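Local coordinates for protein aminotransferase class-III (Sphaerobacter thermophilus DSM 20745, PDB 6K8H) that belongs to the class-III aminotransferases, also called omega-transaminases, and binds (5-hydroxy-4,6-dimethylpyridin-3-yl)methyl dihydrogen phosphate in a pocket, at residues B[346-349]-B[350-354]; B[66-69]-B[70-73]. All blocks are in the same frame, centred on the assembly; numbering follows the deposited sequence.

Contact 1 of 2, residues B[346-349]-B[350-354]; sequences LGQQ and LRAGV
The guanidinium of Arg-351 lies with one face over the backbone of Gly-347 and Gln-348. Gly-347 O and Gln-348 N each sit 3.6 Å from its plane, both offset toward the rim of the group. At its NH1 corner Arg-351 makes a weak hydrogen bond to Gly-371 O, beyond the helix, while NH2 is 3.7 Å from Gln-348 CA. The torsions account for this placement: CG stands beside the backbone N (chi1 -74°), and a bend at chi3 (-59°) turns the group back along helix 337-361. The absence of a side chain at Gly-347 is consistent with this close approach, Arg-351 NH1 being 3.7 Å from Gly-347 C. On another side of the helix, Gln-348 bends at chi2 and brings NE2 3.7 Å from Ala-352 CB. Four i to i+4 backbone hydrogen bonds join the two segments, exemplified by Arg-351 N to Gly-347 O at 2.9 Å; Leu-350 meanwhile packs outward on helix 427-445 and strand 373-377. Gly-347 O thus accepts a bond from Arg-351 N and also faces the cation of the same residue, an arrangement that would probably add electrostatic attraction to ordinary helical bonding.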
loop_
_atom_site.group_PDB
_atom_site.type_symbol
_atom_site.label_atom_id
_atom_site.label_comp_id
_atom_site.label_asym_id
_atom_site.label_seq_id
_atom_site.Cartn_x
_atom_site.Cartn_y
_atom_site.Cartn_z
ATOM N N LEU B 346 23.128 -16.184 17.029
ATOM C CA LEU B 346 23.755 -14.869 17.006
ATOM C C LEU B 346 22.973 -13.867 17.851
ATOM O O LEU B 346 23.566 -13.023 18.538
ATOM C CB LEU B 346 23.871 -14.373 15.565
ATOM C CG LEU B 346 24.953 -15.019 14.689
ATOM C CD1 LEU B 346 24.835 -14.527 13.246
ATOM C CD2 LEU B 346 26.342 -14.746 15.255
ATOM N N GLY B 347 21.641 -13.950 17.822
ATOM C CA GLY B 347 20.836 -13.043 18.624
ATOM C C GLY B 347 21.024 -13.275 20.108
ATOM O O GLY B 347 21.159 -12.321 20.885
ATOM N N GLN B 348 21.053 -14.544 20.521
ATOM C CA GLN B 348 21.337 -14.854 21.919
ATOM C C GLN B 348 22.706 -14.321 22.337
ATOM O O GLN B 348 22.856 -13.773 23.434
ATOM C CB GLN B 348 21.240 -16.363 22.156
ATOM C CG GLN B 348 21.113 -16.736 23.620
ATOM C CD GLN B 348 22.434 -16.628 24.370
ATOM O OE1 GLN B 348 23.510 -16.865 23.800
ATOM N NE2 GLN B 348 22.362 -16.268 25.655
ATOM N N GLN B 349 23.724 -14.496 21.484
ATOM C CA GLN B 349 25.059 -13.988 21.797
ATOM C C GLN B 349 25.068 -12.469 21.945
ATOM O O GLN B 349 25.698 -11.926 22.867
ATOM C CB GLN B 349 26.045 -14.438 20.718
ATOM C CG GLN B 349 26.363 -15.923 20.797
ATOM C CD GLN B 349 27.385 -16.361 19.772
ATOM O OE1 GLN B 349 27.201 -16.161 18.570
ATOM N NE2 GLN B 349 28.479 -16.953 20.241
ATOM N N LEU B 350 24.389 -11.761 21.037
ATOM C CA LEU B 350 24.309 -10.308 21.154
ATOM C C LEU B 350 23.623 -9.913 22.457
ATOM O O LEU B 350 24.120 -9.055 23.200
ATOM C CB LEU B 350 23.571 -9.711 19.945
ATOM C CG LEU B 350 23.565 -8.177 19.833
ATOM C CD1 LEU B 350 23.662 -7.714 18.388
ATOM C CD2 LEU B 350 22.318 -7.566 20.479
ATOM N N ARG B 351 22.475 -10.531 22.751
ATOM C CA ARG B 351 21.707 -10.151 23.935
ATOM C C ARG B 351 22.495 -10.424 25.213
ATOM O O ARG B 351 22.522 -9.588 26.129
ATOM C CB ARG B 351 20.366 -10.890 23.944
ATOM C CG ARG B 351 19.370 -10.340 22.926
ATOM C CD ARG B 351 17.959 -10.840 23.201
ATOM N NE ARG B 351 17.911 -12.300 23.162
ATOM C CZ ARG B 351 17.727 -13.001 22.053
ATOM N NH1 ARG B 351 17.549 -12.378 20.877
ATOM N NH2 ARG B 351 17.710 -14.326 22.127
ATOM N N ALA B 352 23.173 -11.570 25.279
ATOM C CA ALA B 352 23.995 -11.876 26.448
ATOM C C ALA B 352 25.166 -10.908 26.575
ATOM O O ALA B 352 25.501 -10.470 27.688
ATOM C CB ALA B 352 24.498 -13.319 26.378
ATOM N N GLY B 353 25.797 -10.554 25.451
ATOM C CA GLY B 353 26.892 -9.601 25.509
ATOM C C GLY B 353 26.452 -8.249 26.041
ATOM O O GLY B 353 27.151 -7.629 26.853
ATOM N N VAL B 354 25.279 -7.783 25.603
ATOM C CA VAL B 354 24.768 -6.504 26.084
ATOM C C VAL B 354 24.438 -6.576 27.573
ATOM O O VAL B 354 24.691 -5.624 28.330
ATOM C CB VAL B 354 23.542 -6.073 25.258
ATOM C CG1 VAL B 354 22.854 -4.897 25.923
ATOM C CG2 VAL B 354 23.957 -5.728 23.833
#

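Contact 2 of 2, residues B[66-69]-B[70-73]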
loop_
_atom_site.group_PDB
_atom_site.type_symbol
_atom_site.label_atom_id
_atom_site.label_comp_id
_atom_site.label_asym_id
_atom_site.label_seq_id
_atom_site.Cartn_x
_atom_site.Cartn_y
_atom_site.Cartn_z
ATOM N N ASP B 66 24.340 -2.010 9.900
ATOM C CA ASP B 66 22.903 -1.729 9.850
ATOM C C ASP B 66 22.161 -2.758 10.698
ATOM O O ASP B 66 22.052 -3.928 10.309
ATOM C CB ASP B 66 22.395 -1.748 8.409
ATOM C CG ASP B 66 20.983 -1.186 8.268
ATOM O OD1 ASP B 66 20.240 -1.148 9.269
ATOM O OD2 ASP B 66 20.603 -0.775 7.144
ATOM N N PHE B 67 21.684 -2.331 11.871
ATOM C CA PHE B 67 20.817 -3.139 12.719
ATOM C C PHE B 67 19.363 -2.675 12.671
ATOM O O PHE B 67 18.582 -3.000 13.571
ATOM C CB PHE B 67 21.317 -3.138 14.158
ATOM C CG PHE B 67 22.589 -3.901 14.348
ATOM C CD1 PHE B 67 23.808 -3.328 14.028
ATOM C CD2 PHE B 67 22.568 -5.192 14.843
ATOM C CE1 PHE B 67 25.003 -4.034 14.214
ATOM C CE2 PHE B 67 23.743 -5.908 15.027
ATOM C CZ PHE B 67 24.958 -5.331 14.708
ATOM N N VAL B 68 18.987 -1.911 11.651
ATOM C CA VAL B 68 17.599 -1.514 11.432
ATOM C C VAL B 68 17.007 -2.244 10.238
ATOM O O VAL B 68 15.907 -2.786 10.321
ATOM C CB VAL B 68 17.471 0.015 11.258
ATOM C CG1 VAL B 68 15.998 0.423 11.147
ATOM C CG2 VAL B 68 18.166 0.746 12.395
ATOM N N ASN B 69 17.730 -2.258 9.112
ATOM C CA ASN B 69 17.352 -3.022 7.924
ATOM C C ASN B 69 15.923 -2.713 7.489
ATOM O O ASN B 69 15.084 -3.604 7.320
ATOM C CB ASN B 69 17.549 -4.513 8.169
ATOM C CG ASN B 69 18.965 -4.833 8.569
ATOM O OD1 ASN B 69 19.245 -5.153 9.733
ATOM N ND2 ASN B 69 19.880 -4.730 7.611
ATOM N N ASN B 70 15.660 -1.419 7.313
ATOM C CA ASN B 70 14.339 -0.914 6.944
ATOM C C ASN B 70 13.266 -1.488 7.869
ATOM O O ASN B 70 12.246 -2.031 7.436
ATOM C CB ASN B 70 14.018 -1.198 5.480
ATOM C CG ASN B 70 13.052 -0.184 4.913
ATOM O OD1 ASN B 70 13.033 0.954 5.367
ATOM N ND2 ASN B 70 12.238 -0.588 3.940
ATOM N N TYR B 71 13.530 -1.374 9.171
ATOM C CA TYR B 71 12.627 -1.831 10.221
ATOM C C TYR B 71 12.276 -3.310 10.051
ATOM O O TYR B 71 11.113 -3.708 10.083
ATOM C CB TYR B 71 11.391 -0.929 10.299
ATOM C CG TYR B 71 11.780 0.356 11.017
ATOM C CD1 TYR B 71 12.352 1.420 10.326
ATOM C CD2 TYR B 71 11.676 0.456 12.395
ATOM C CE1 TYR B 71 12.763 2.576 10.994
ATOM C CE2 TYR B 71 12.067 1.603 13.070
ATOM C CZ TYR B 71 12.616 2.657 12.370
ATOM O OH TYR B 71 13.011 3.791 13.051
ATOM N N THR B 72 13.325 -4.125 9.901
ATOM C CA THR B 72 13.365 -5.598 9.859
ATOM C C THR B 72 12.951 -6.180 8.510
ATOM O O THR B 72 12.890 -7.419 8.398
ATOM C CB THR B 72 12.524 -6.292 10.957
ATOM O OG1 THR B 72 11.123 -6.235 10.643
ATOM C CG2 THR B 72 12.768 -5.674 12.330
ATOM N N ALA B 73 12.668 -5.358 7.491
ATOM C CA ALA B 73 12.217 -5.892 6.206
ATOM C C ALA B 73 13.330 -6.621 5.455
ATOM O O ALA B 73 13.072 -7.613 4.765
ATOM C CB ALA B 73 11.639 -4.775 5.334
HETATM O O HOH W 1 18.077 0.016 6.759
#
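Val-68 and Tyr-71 pack side by side across a short left-handed helical turn that follows strand 63-66. The evidence is in the backbone: phi and psi of Asn-69, Asn-70 and Tyr-71 all lie near +50°, and Thr-72 N donates to Val-68 O at 2.9 Å. Val-68 holds CG1 anti to its own N (chi1 -175°), which carries that methyl over one face of the Tyr-71 ring. The CH-pi contact measures 4.0 Å from Val-68 CG1 to the Tyr-71 ring centroid and is tilted 16° from the ring normal. The side chain of Tyr-71 comes about 6 Å from the bound (5-hydroxy-4,6-dimethylpyridin-3-yl)methyl dihydrogen phosphate. Ala-98 of the second subunit packs on both Val-68 and Tyr-71.

The entrance to the turn is held by an Asx turn and Asx motif. Asp-66 OD1 accepts from Val-68 N at 2.8 Å, nearly along its C-O axis, and from Asn-69 N at 2.7 Å, the latter arriving from above the carboxylate plane. Its other oxygen, OD2, hydrogen-bonds to His-78 NE2 and accepts from a water 2.7 Å away; the same water accepts from Asn-70 N. Asn-70 places CG beside its carbonyl carbon, which directs the amide out of the turn, where OD1 hydrogen-bonds to Arg-36 and ND2 to Thr-317 O of the second subunit. At the far end, the hydroxyl of Thr-72 doubles back, OG1 donating to Tyr-71 O at 2.6 Å.

In the fold
The two contacts differ in depth: contact 2 is buried and contact 1 partly buried, the centre of contact 2 being about 10 Å, and that of contact 1 about 21 Å, from the centre of the chain. Their own centres are about 17 Å apart, yet they meet where Leu-350 CD1 packs 3.8 Å from Phe-67 CE2, and both of these residues also touch Phe-374 and Phe-433. Contact 1 belongs to a long regular helix with a polar side, and no other chain of the assembly touches it. Contact 2, beside the ligand pocket and the subunit interface, instead relies on a buried carboxylate, a water and the Asn-70 side-chain amide, which bridges its own chain and the second subunit.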